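Local coordinates for PUA domain-containing protein (Archaeoglobus fulgidus DSM 4304, PDB 2Q07) that is of unknown function but, as a member of the archaeosine synthase type 1 family, probably binds RNA and takes part in archaeosine-tRNA biosynthesis, at residues A[25-36]-A[110-120]; A[63-72]-A[96-107]. One frame throughout, in Å; residues are numbered along the deposited sequence.

This chain is the C-terminal part of a longer protein, and both contacts lie in its DUF5591 region, assigned to the UDG-like clan; their centres are 13 Å apart. They share helix 94-111 and one five-stranded mixed sheet, ordered 70-72, 61-65, 31-36, 115-118, 138-141. In sequence, both segments of contact 2 fall between the two segments of contact 1. Leu33 O to Ile63 N, 2.9 Å, and Leu35 O to Ile65 N, 2.8 Å, are probable hydrogen bonds joining the contacts. Strand 61-65 thus continues the sheet beside strand 31-36, and helix 94-111, lying on the hairpin of contact 2, leads into strand 115-118 on the other side of strand 31-36.

Contact 1: A[25-36]-A[110-120]; sequences YKPFSDTVLLLP and KGGFRKVVAHV
Asp30 and Arg114 form a salt bridge where the two segments enter the sheet: NH1 of Arg114 lies 2.6 Å from OD2 of Asp30, approaching from above the carboxylate plane. Asp30 CG sits between the backbone N and the carbonyl carbon (chi1 64°), as does Arg114 CG, which runs the two side chains alongside each other. Asp30 O also accepts from Arg114 N at 2.8 Å. Adjacent parallel strands inside the five-stranded mixed sheet follow, after an ST turn in which Ser29 OG accepts from Thr31 N. They pair through Val32 N to Lys115 O, Val117 N to Val32 O and, straightest at 178°, Leu34 N to Val117 O (2.8 Å). A water donates to both Ser29 O and Gly111 O, bridging them.

Packing centres on the Phe113 ring. Val32 CB sits 3.5 Å from its centroid and only 3° off the normal, a CH-pi contact. Tyr25 OH meets the ring edge, 3.2 Å from Phe113 CZ. On the same sheet face as Val32, Leu34 CD1 presses tightly on Val116 CG1. Lys115 turns its amine to Glu159. The chemistry implies an exposed ionic pair at the strand entrance and strands held by backbone bonds, with Phe113 packed on the face carrying Val32 and Leu34.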
loop_
_atom_site.group_PDB
_atom_site.type_symbol
_atom_site.label_atom_id
_atom_site.label_comp_id
_atom_site.label_asym_id
_atom_site.label_seq_id
_atom_site.Cartn_x
_atom_site.Cartn_y
_atom_site.Cartn_z
ATOM N N TYR A 25 -6.757 2.038 5.065
ATOM C CA TYR A 25 -7.087 3.081 4.094
ATOM C C TYR A 25 -7.562 4.395 4.705
ATOM O O TYR A 25 -8.606 4.442 5.344
ATOM C CB TYR A 25 -8.152 2.542 3.136
ATOM C CG TYR A 25 -8.446 3.415 1.941
ATOM C CD1 TYR A 25 -7.425 4.111 1.286
ATOM C CD2 TYR A 25 -9.739 3.512 1.435
ATOM C CE1 TYR A 25 -7.691 4.885 0.154
ATOM C CE2 TYR A 25 -10.017 4.278 0.310
ATOM C CZ TYR A 25 -8.993 4.963 -0.326
ATOM O OH TYR A 25 -9.269 5.721 -1.440
ATOM N N LYS A 26 -6.796 5.463 4.515
ATOM C CA LYS A 26 -7.200 6.766 5.053
ATOM C C LYS A 26 -7.103 7.879 4.014
ATOM O O LYS A 26 -6.029 8.413 3.752
ATOM C CB LYS A 26 -6.367 7.122 6.289
ATOM C CG LYS A 26 -6.359 6.020 7.344
ATOM C CD LYS A 26 -5.691 6.473 8.636
ATOM C CE LYS A 26 -5.465 5.298 9.579
ATOM N NZ LYS A 26 -4.527 4.280 8.987
ATOM N N PRO A 27 -8.241 8.240 3.410
ATOM C CA PRO A 27 -8.327 9.291 2.388
ATOM C C PRO A 27 -7.916 10.671 2.900
ATOM O O PRO A 27 -7.894 10.923 4.104
ATOM C CB PRO A 27 -9.803 9.260 1.986
ATOM C CG PRO A 27 -10.190 7.835 2.224
ATOM C CD PRO A 27 -9.535 7.547 3.553
ATOM N N PHE A 28 -7.589 11.559 1.970
ATOM C CA PHE A 28 -7.218 12.927 2.307
ATOM C C PHE A 28 -8.144 13.884 1.552
ATOM O O PHE A 28 -8.019 15.107 1.660
ATOM C CB PHE A 28 -5.761 13.188 1.925
ATOM C CG PHE A 28 -5.467 12.985 0.463
ATOM C CD1 PHE A 28 -5.782 13.972 -0.475
ATOM C CD2 PHE A 28 -4.871 11.810 0.022
ATOM C CE1 PHE A 28 -5.501 13.790 -1.826
ATOM C CE2 PHE A 28 -4.584 11.616 -1.329
ATOM C CZ PHE A 28 -4.897 12.606 -2.256
ATOM N N SER A 29 -9.091 13.309 0.811
ATOM C CA SER A 29 -10.034 14.083 -0.002
ATOM C C SER A 29 -11.451 13.532 0.129
ATOM O O SER A 29 -11.643 12.396 0.544
ATOM C CB SER A 29 -9.594 14.021 -1.474
ATOM O OG SER A 29 -10.551 14.603 -2.349
ATOM N N ASP A 30 -12.441 14.339 -0.240
ATOM C CA ASP A 30 -13.834 13.920 -0.172
ATOM C C ASP A 30 -14.256 13.392 -1.537
ATOM O O ASP A 30 -15.380 12.925 -1.719
ATOM C CB ASP A 30 -14.720 15.100 0.228
ATOM C CG ASP A 30 -14.705 16.217 -0.801
ATOM O OD1 ASP A 30 -13.671 16.415 -1.465
ATOM O OD2 ASP A 30 -15.728 16.914 -0.941
ATOM N N THR A 31 -13.341 13.476 -2.498
ATOM C CA THR A 31 -13.596 12.999 -3.852
ATOM C C THR A 31 -12.585 11.912 -4.217
ATOM O O THR A 31 -11.421 11.989 -3.838
ATOM C CB THR A 31 -13.487 14.159 -4.877
ATOM O OG1 THR A 31 -14.529 15.106 -4.626
ATOM C CG2 THR A 31 -13.618 13.644 -6.307
ATOM N N VAL A 32 -13.035 10.885 -4.931
ATOM C CA VAL A 32 -12.125 9.827 -5.351
ATOM C C VAL A 32 -12.206 9.627 -6.862
ATOM O O VAL A 32 -13.295 9.514 -7.431
ATOM C CB VAL A 32 -12.422 8.480 -4.650
ATOM C CG1 VAL A 32 -13.832 7.998 -4.987
ATOM C CG2 VAL A 32 -11.395 7.441 -5.082
ATOM N N LEU A 33 -11.043 9.588 -7.498
ATOM C CA LEU A 33 -10.935 9.391 -8.935
ATOM C C LEU A 33 -10.688 7.912 -9.265
ATOM O O LEU A 33 -9.740 7.303 -8.748
ATOM C CB LEU A 33 -9.778 10.238 -9.469
ATOM C CG LEU A 33 -9.441 10.116 -10.948
ATOM C CD1 LEU A 33 -10.638 10.548 -11.774
ATOM C CD2 LEU A 33 -8.214 10.975 -11.250
ATOM N N LEU A 34 -11.535 7.328 -10.109
ATOM C CA LEU A 34 -11.363 5.932 -10.504
ATOM C C LEU A 34 -10.651 5.898 -11.858
ATOM O O LEU A 34 -11.019 6.627 -12.790
ATOM C CB LEU A 34 -12.721 5.215 -10.587
ATOM C CG LEU A 34 -13.633 5.336 -9.358
ATOM C CD1 LEU A 34 -14.883 4.490 -9.561
ATOM C CD2 LEU A 34 -12.883 4.893 -8.107
ATOM N N LEU A 35 -9.634 5.044 -11.957
ATOM C CA LEU A 35 -8.826 4.925 -13.154
ATOM C C LEU A 35 -8.631 3.484 -13.622
ATOM O O LEU A 35 -8.745 2.540 -12.846
ATOM C CB LEU A 35 -7.456 5.559 -12.900
ATOM C CG LEU A 35 -7.482 7.037 -12.519
ATOM C CD1 LEU A 35 -6.131 7.454 -11.967
ATOM C CD2 LEU A 35 -7.866 7.854 -13.745
ATOM N N PRO A 36 -8.310 3.301 -14.908
ATOM C CA PRO A 36 -8.113 1.941 -15.409
ATOM C C PRO A 36 -6.713 1.430 -15.069
ATOM O O PRO A 36 -5.767 2.214 -14.958
ATOM C CB PRO A 36 -8.316 2.110 -16.905
ATOM C CG PRO A 36 -7.644 3.422 -17.153
ATOM C CD PRO A 36 -8.116 4.290 -15.986
ATOM N N LYS A 110 -15.616 2.900 2.803
ATOM C CA LYS A 110 -14.668 3.061 3.902
ATOM C C LYS A 110 -14.062 4.461 3.818
ATOM O O LYS A 110 -13.832 5.116 4.832
ATOM C CB LYS A 110 -13.542 2.019 3.810
ATOM C CG LYS A 110 -12.356 2.307 4.744
ATOM C CD LYS A 110 -12.763 2.209 6.210
ATOM C CE LYS A 110 -11.691 2.785 7.148
ATOM N NZ LYS A 110 -10.392 2.047 7.111
ATOM N N GLY A 111 -13.800 4.910 2.596
ATOM C CA GLY A 111 -13.225 6.227 2.391
ATOM C C GLY A 111 -14.196 7.355 2.698
ATOM O O GLY A 111 -13.781 8.498 2.901
ATOM N N GLY A 112 -15.485 7.034 2.732
ATOM C CA GLY A 112 -16.505 8.030 3.026
ATOM C C GLY A 112 -16.552 9.191 2.048
ATOM O O GLY A 112 -16.864 10.316 2.433
ATOM N N PHE A 113 -16.253 8.916 0.783
ATOM C CA PHE A 113 -16.260 9.945 -0.249
ATOM C C PHE A 113 -17.668 10.466 -0.534
ATOM O O PHE A 113 -18.649 9.722 -0.453
ATOM C CB PHE A 113 -15.654 9.401 -1.544
ATOM C CG PHE A 113 -14.277 8.817 -1.377
ATOM C CD1 PHE A 113 -14.087 7.433 -1.390
ATOM C CD2 PHE A 113 -13.173 9.645 -1.210
ATOM C CE1 PHE A 113 -12.808 6.880 -1.237
ATOM C CE2 PHE A 113 -11.893 9.113 -1.057
ATOM C CZ PHE A 113 -11.710 7.723 -1.070
ATOM N N ARG A 114 -17.763 11.750 -0.863
ATOM C CA ARG A 114 -19.059 12.339 -1.179
ATOM C C ARG A 114 -19.276 12.271 -2.681
ATOM O O ARG A 114 -20.399 12.378 -3.157
ATOM C CB ARG A 114 -19.133 13.798 -0.726
ATOM C CG ARG A 114 -18.129 14.729 -1.403
ATOM C CD ARG A 114 -18.542 16.195 -1.223
ATOM N NE ARG A 114 -18.994 16.778 -2.481
ATOM C CZ ARG A 114 -18.182 17.274 -3.410
ATOM N NH1 ARG A 114 -16.872 17.271 -3.218
ATOM N NH2 ARG A 114 -18.680 17.751 -4.540
ATOM N N LYS A 115 -18.187 12.086 -3.423
ATOM C CA LYS A 115 -18.268 12.005 -4.872
ATOM C C LYS A 115 -17.243 11.039 -5.469
ATOM O O LYS A 115 -16.091 10.983 -5.036
ATOM C CB LYS A 115 -18.082 13.398 -5.483
ATOM C CG LYS A 115 -18.470 13.467 -6.952
ATOM C CD LYS A 115 -17.267 13.716 -7.830
ATOM C CE LYS A 115 -16.834 15.172 -7.763
ATOM N NZ LYS A 115 -17.778 16.039 -8.516
ATOM N N VAL A 116 -17.687 10.277 -6.459
ATOM C CA VAL A 116 -16.851 9.310 -7.153
ATOM C C VAL A 116 -16.788 9.713 -8.630
ATOM O O VAL A 116 -17.815 9.752 -9.304
ATOM C CB VAL A 116 -17.459 7.873 -7.061
ATOM C CG1 VAL A 116 -16.638 6.885 -7.901
ATOM C CG2 VAL A 116 -17.528 7.419 -5.625
ATOM N N VAL A 117 -15.593 10.046 -9.120
ATOM C CA VAL A 117 -15.420 10.395 -10.520
ATOM C C VAL A 117 -14.851 9.180 -11.245
ATOM O O VAL A 117 -13.671 8.844 -11.088
ATOM C CB VAL A 117 -14.430 11.566 -10.720
ATOM C CG1 VAL A 117 -14.365 11.910 -12.182
ATOM C CG2 VAL A 117 -14.853 12.761 -9.902
ATOM N N ALA A 118 -15.689 8.525 -12.037
ATOM C CA ALA A 118 -15.274 7.340 -12.774
ATOM C C ALA A 118 -14.638 7.680 -14.121
ATOM O O ALA A 118 -15.337 7.852 -15.113
ATOM C CB ALA A 118 -16.469 6.422 -12.984
ATOM N N HIS A 119 -13.313 7.769 -14.161
ATOM C CA HIS A 119 -12.640 8.080 -15.411
ATOM C C HIS A 119 -12.187 6.789 -16.067
ATOM O O HIS A 119 -10.993 6.500 -16.160
ATOM C CB HIS A 119 -11.437 8.987 -15.185
ATOM C CG HIS A 119 -11.037 9.750 -16.405
ATOM N ND1 HIS A 119 -11.795 10.781 -16.919
ATOM C CD2 HIS A 119 -9.987 9.604 -17.245
ATOM C CE1 HIS A 119 -11.230 11.237 -18.021
ATOM N NE2 HIS A 119 -10.132 10.538 -18.243
ATOM N N VAL A 120 -13.160 6.020 -16.529
ATOM C CA VAL A 120 -12.899 4.732 -17.150
ATOM C C VAL A 120 -13.954 4.468 -18.211
ATOM O O VAL A 120 -14.995 5.129 -18.239
ATOM C CB VAL A 120 -12.973 3.609 -16.102
ATOM C CG1 VAL A 120 -11.825 3.721 -15.124
ATOM C CG2 VAL A 120 -14.291 3.704 -15.352
HETATM O O HOH W 1 -13.601 11.041 2.172
#

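Contact 2: A[63-72]-A[96-107]; sequences IIISSPLVVP and EVSFVAGWLKRF
Val70 is wedged against helix 94-111 at the tight part of this contact, its CG2 lying 3.6 Å from Val100 CG1 and also close to Val100 O. Its other methyl, CG1, reaches Leu104 CD1 and, obliquely, the Phe107 ring; with CG1 anti to the backbone N (chi1 172°), the two branches divide between successive turns of the helix. Pro72 lies over one face of Phe107: its CG is 3.7 Å from the ring centroid, 21° off the normal, in a CH-pi contact. From strand 61-65, Ile63 CG2 meets Leu104 CD1 at 3.8 Å. Ile65 CG2 lies 4.1 Å from Val100 CG1, and Ile65 CD1 is 4.1 Å from Leu104 CD2.

Toward the turn between the strands the contact becomes looser and more exposed. Pro68, which follows a cis peptide bond, places CB 3.8 Å from CE2 of the exposed Phe99, and its carbonyl O approaches the edge of that ring. Here Ser67 OG donates to Glu96 OE2 at 2.6 Å, meeting it 46° out of the carboxylate plane. Helix 94-111 therefore covers the edge hairpin mainly through branched aliphatic and aromatic groups, and one short polar bond at the partly exposed end ties the turn to the helix.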
loop_
_atom_site.group_PDB
_atom_site.type_symbol
_atom_site.label_atom_id
_atom_site.label_comp_id
_atom_site.label_asym_id
_atom_site.label_seq_id
_atom_site.Cartn_x
_atom_site.Cartn_y
_atom_site.Cartn_z
ATOM N N ILE A 63 -8.213 5.454 -7.111
ATOM C CA ILE A 63 -8.356 4.020 -6.968
ATOM C C ILE A 63 -8.240 3.472 -8.378
ATOM O O ILE A 63 -8.935 3.922 -9.284
ATOM C CB ILE A 63 -9.714 3.638 -6.356
ATOM C CG1 ILE A 63 -9.770 4.099 -4.893
ATOM C CG2 ILE A 63 -9.931 2.131 -6.471
ATOM C CD1 ILE A 63 -11.078 3.821 -4.210
ATOM N N ILE A 64 -7.331 2.524 -8.566
ATOM C CA ILE A 64 -7.141 1.906 -9.868
ATOM C C ILE A 64 -7.974 0.628 -9.941
ATOM O O ILE A 64 -7.811 -0.271 -9.113
ATOM C CB ILE A 64 -5.645 1.546 -10.109
ATOM C CG1 ILE A 64 -4.810 2.827 -10.206
ATOM C CG2 ILE A 64 -5.502 0.695 -11.376
ATOM C CD1 ILE A 64 -4.429 3.423 -8.863
ATOM N N ILE A 65 -8.873 0.545 -10.918
ATOM C CA ILE A 65 -9.701 -0.651 -11.064
ATOM C C ILE A 65 -8.959 -1.681 -11.916
ATOM O O ILE A 65 -8.484 -1.375 -13.013
ATOM C CB ILE A 65 -11.054 -0.340 -11.750
ATOM C CG1 ILE A 65 -11.866 0.645 -10.903
ATOM C CG2 ILE A 65 -11.841 -1.630 -11.959
ATOM C CD1 ILE A 65 -13.124 1.140 -11.581
ATOM N N SER A 66 -8.862 -2.898 -11.394
ATOM C CA SER A 66 -8.202 -3.990 -12.091
ATOM C C SER A 66 -8.964 -5.283 -11.802
ATOM O O SER A 66 -10.101 -5.250 -11.326
ATOM C CB SER A 66 -6.752 -4.116 -11.614
ATOM O OG SER A 66 -6.030 -5.019 -12.428
ATOM N N SER A 67 -8.342 -6.420 -12.093
ATOM C CA SER A 67 -8.967 -7.713 -11.839
ATOM C C SER A 67 -7.906 -8.757 -11.502
ATOM O O SER A 67 -6.965 -8.968 -12.267
ATOM C CB SER A 67 -9.771 -8.173 -13.055
ATOM O OG SER A 67 -10.403 -9.417 -12.791
ATOM N N PRO A 68 -8.057 -9.438 -10.357
ATOM C CA PRO A 68 -9.151 -9.288 -9.392
ATOM C C PRO A 68 -8.956 -8.129 -8.420
ATOM O O PRO A 68 -9.843 -7.825 -7.624
ATOM C CB PRO A 68 -9.145 -10.620 -8.636
ATOM C CG PRO A 68 -8.037 -11.457 -9.289
ATOM C CD PRO A 68 -7.114 -10.465 -9.900
ATOM N N LEU A 69 -7.803 -7.476 -8.495
ATOM C CA LEU A 69 -7.498 -6.403 -7.565
ATOM C C LEU A 69 -8.024 -4.998 -7.822
ATOM O O LEU A 69 -7.978 -4.475 -8.934
ATOM C CB LEU A 69 -5.982 -6.319 -7.349
ATOM C CG LEU A 69 -5.315 -7.474 -6.597
ATOM C CD1 LEU A 69 -3.820 -7.222 -6.524
ATOM C CD2 LEU A 69 -5.900 -7.599 -5.188
ATOM N N VAL A 70 -8.532 -4.414 -6.748
ATOM C CA VAL A 70 -9.014 -3.049 -6.712
ATOM C C VAL A 70 -7.901 -2.438 -5.869
ATOM O O VAL A 70 -7.640 -2.916 -4.764
ATOM C CB VAL A 70 -10.330 -2.940 -5.948
ATOM C CG1 VAL A 70 -10.683 -1.474 -5.766
ATOM C CG2 VAL A 70 -11.435 -3.693 -6.696
ATOM N N VAL A 71 -7.258 -1.386 -6.365
ATOM C CA VAL A 71 -6.123 -0.812 -5.651
ATOM C C VAL A 71 -6.068 0.687 -5.376
ATOM O O VAL A 71 -5.933 1.484 -6.295
ATOM C CB VAL A 71 -4.805 -1.157 -6.394
ATOM C CG1 VAL A 71 -3.605 -0.676 -5.589
ATOM C CG2 VAL A 71 -4.727 -2.656 -6.643
ATOM N N PRO A 72 -6.184 1.087 -4.102
ATOM C CA PRO A 72 -6.103 2.515 -3.819
ATOM C C PRO A 72 -4.664 2.886 -4.195
ATOM O O PRO A 72 -3.731 2.112 -3.949
ATOM C CB PRO A 72 -6.339 2.581 -2.308
ATOM C CG PRO A 72 -7.310 1.444 -2.087
ATOM C CD PRO A 72 -6.713 0.346 -2.939
ATOM N N GLU A 96 -16.819 -11.804 -12.456
ATOM C CA GLU A 96 -15.679 -10.903 -12.332
ATOM C C GLU A 96 -16.128 -9.475 -12.007
ATOM O O GLU A 96 -15.559 -8.818 -11.133
ATOM C CB GLU A 96 -14.873 -10.931 -13.632
ATOM C CG GLU A 96 -13.580 -10.143 -13.595
ATOM C CD GLU A 96 -12.712 -10.408 -14.815
ATOM O OE1 GLU A 96 -13.175 -10.153 -15.950
ATOM O OE2 GLU A 96 -11.568 -10.878 -14.638
ATOM N N VAL A 97 -17.142 -8.990 -12.715
ATOM C CA VAL A 97 -17.652 -7.648 -12.457
ATOM C C VAL A 97 -18.217 -7.624 -11.040
ATOM O O VAL A 97 -17.991 -6.686 -10.284
ATOM C CB VAL A 97 -18.764 -7.251 -13.462
ATOM C CG1 VAL A 97 -19.559 -6.067 -12.929
ATOM C CG2 VAL A 97 -18.143 -6.886 -14.802
ATOM N N SER A 98 -18.938 -8.679 -10.690
ATOM C CA SER A 98 -19.545 -8.804 -9.375
ATOM C C SER A 98 -18.491 -8.772 -8.270
ATOM O O SER A 98 -18.631 -8.039 -7.287
ATOM C CB SER A 98 -20.349 -10.104 -9.305
ATOM O OG SER A 98 -20.916 -10.281 -8.029
ATOM N N PHE A 99 -17.433 -9.559 -8.439
ATOM C CA PHE A 99 -16.357 -9.617 -7.456
ATOM C C PHE A 99 -15.611 -8.293 -7.324
ATOM O O PHE A 99 -15.356 -7.834 -6.212
ATOM C CB PHE A 99 -15.350 -10.714 -7.820
ATOM C CG PHE A 99 -14.252 -10.890 -6.803
ATOM C CD1 PHE A 99 -14.481 -11.598 -5.622
ATOM C CD2 PHE A 99 -12.992 -10.346 -7.019
ATOM C CE1 PHE A 99 -13.465 -11.761 -4.674
ATOM C CE2 PHE A 99 -11.973 -10.503 -6.078
ATOM C CZ PHE A 99 -12.210 -11.214 -4.901
ATOM N N VAL A 100 -15.246 -7.679 -8.448
ATOM C CA VAL A 100 -14.523 -6.411 -8.385
ATOM C C VAL A 100 -15.396 -5.285 -7.811
ATOM O O VAL A 100 -14.915 -4.445 -7.054
ATOM C CB VAL A 100 -13.981 -5.983 -9.771
ATOM C CG1 VAL A 100 -13.228 -4.675 -9.640
ATOM C CG2 VAL A 100 -13.047 -7.045 -10.322
ATOM N N ALA A 101 -16.676 -5.274 -8.169
ATOM C CA ALA A 101 -17.601 -4.264 -7.662
ATOM C C ALA A 101 -17.706 -4.368 -6.136
ATOM O O ALA A 101 -17.726 -3.363 -5.437
ATOM C CB ALA A 101 -18.982 -4.460 -8.294
ATOM N N GLY A 102 -17.782 -5.599 -5.635
ATOM C CA GLY A 102 -17.887 -5.826 -4.203
ATOM C C GLY A 102 -16.768 -5.149 -3.431
ATOM O O GLY A 102 -17.029 -4.431 -2.461
ATOM N N TRP A 103 -15.526 -5.367 -3.861
ATOM C CA TRP A 103 -14.385 -4.754 -3.194
ATOM C C TRP A 103 -14.274 -3.254 -3.428
ATOM O O TRP A 103 -13.979 -2.497 -2.496
ATOM C CB TRP A 103 -13.087 -5.461 -3.599
ATOM C CG TRP A 103 -12.934 -6.760 -2.859
ATOM C CD1 TRP A 103 -13.018 -8.020 -3.377
ATOM C CD2 TRP A 103 -12.780 -6.918 -1.442
ATOM N NE1 TRP A 103 -12.936 -8.955 -2.365
ATOM C CE2 TRP A 103 -12.787 -8.305 -1.170
ATOM C CE3 TRP A 103 -12.639 -6.019 -0.375
ATOM C CZ2 TRP A 103 -12.659 -8.818 0.133
ATOM C CZ3 TRP A 103 -12.513 -6.527 0.919
ATOM C CH2 TRP A 103 -12.524 -7.919 1.158
ATOM N N LEU A 104 -14.529 -2.816 -4.660
ATOM C CA LEU A 104 -14.460 -1.393 -4.966
ATOM C C LEU A 104 -15.416 -0.617 -4.062
ATOM O O LEU A 104 -15.063 0.455 -3.543
ATOM C CB LEU A 104 -14.816 -1.128 -6.435
ATOM C CG LEU A 104 -14.948 0.360 -6.808
ATOM C CD1 LEU A 104 -13.611 1.083 -6.604
ATOM C CD2 LEU A 104 -15.403 0.498 -8.262
ATOM N N LYS A 105 -16.621 -1.160 -3.882
ATOM C CA LYS A 105 -17.629 -0.536 -3.032
ATOM C C LYS A 105 -17.113 -0.360 -1.610
ATOM O O LYS A 105 -17.355 0.667 -0.978
ATOM C CB LYS A 105 -18.920 -1.362 -2.979
ATOM C CG LYS A 105 -19.980 -0.685 -2.105
ATOM C CD LYS A 105 -21.378 -1.257 -2.262
ATOM C CE LYS A 105 -21.577 -2.517 -1.451
ATOM N NZ LYS A 105 -23.021 -2.884 -1.399
ATOM N N ARG A 106 -16.418 -1.380 -1.108
ATOM C CA ARG A 106 -15.864 -1.338 0.242
ATOM C C ARG A 106 -14.903 -0.186 0.444
ATOM O O ARG A 106 -14.960 0.497 1.458
ATOM C CB ARG A 106 -15.164 -2.655 0.557
ATOM C CG ARG A 106 -16.105 -3.823 0.443
ATOM C CD ARG A 106 -15.624 -5.009 1.229
ATOM N NE ARG A 106 -16.542 -6.130 1.079
ATOM C CZ ARG A 106 -16.492 -7.233 1.812
ATOM N NH1 ARG A 106 -15.563 -7.360 2.754
ATOM N NH2 ARG A 106 -17.365 -8.208 1.598
ATOM N N PHE A 107 -14.019 0.037 -0.525
ATOM C CA PHE A 107 -13.062 1.136 -0.428
ATOM C C PHE A 107 -13.751 2.499 -0.527
ATOM O O PHE A 107 -13.382 3.442 0.164
ATOM C CB PHE A 107 -11.996 1.013 -1.517
ATOM C CG PHE A 107 -10.926 0.001 -1.206
ATOM C CD1 PHE A 107 -10.804 -1.158 -1.964
ATOM C CD2 PHE A 107 -10.026 0.220 -0.172
ATOM C CE1 PHE A 107 -9.799 -2.081 -1.700
ATOM C CE2 PHE A 107 -9.010 -0.700 0.103
ATOM C CZ PHE A 107 -8.897 -1.850 -0.660
#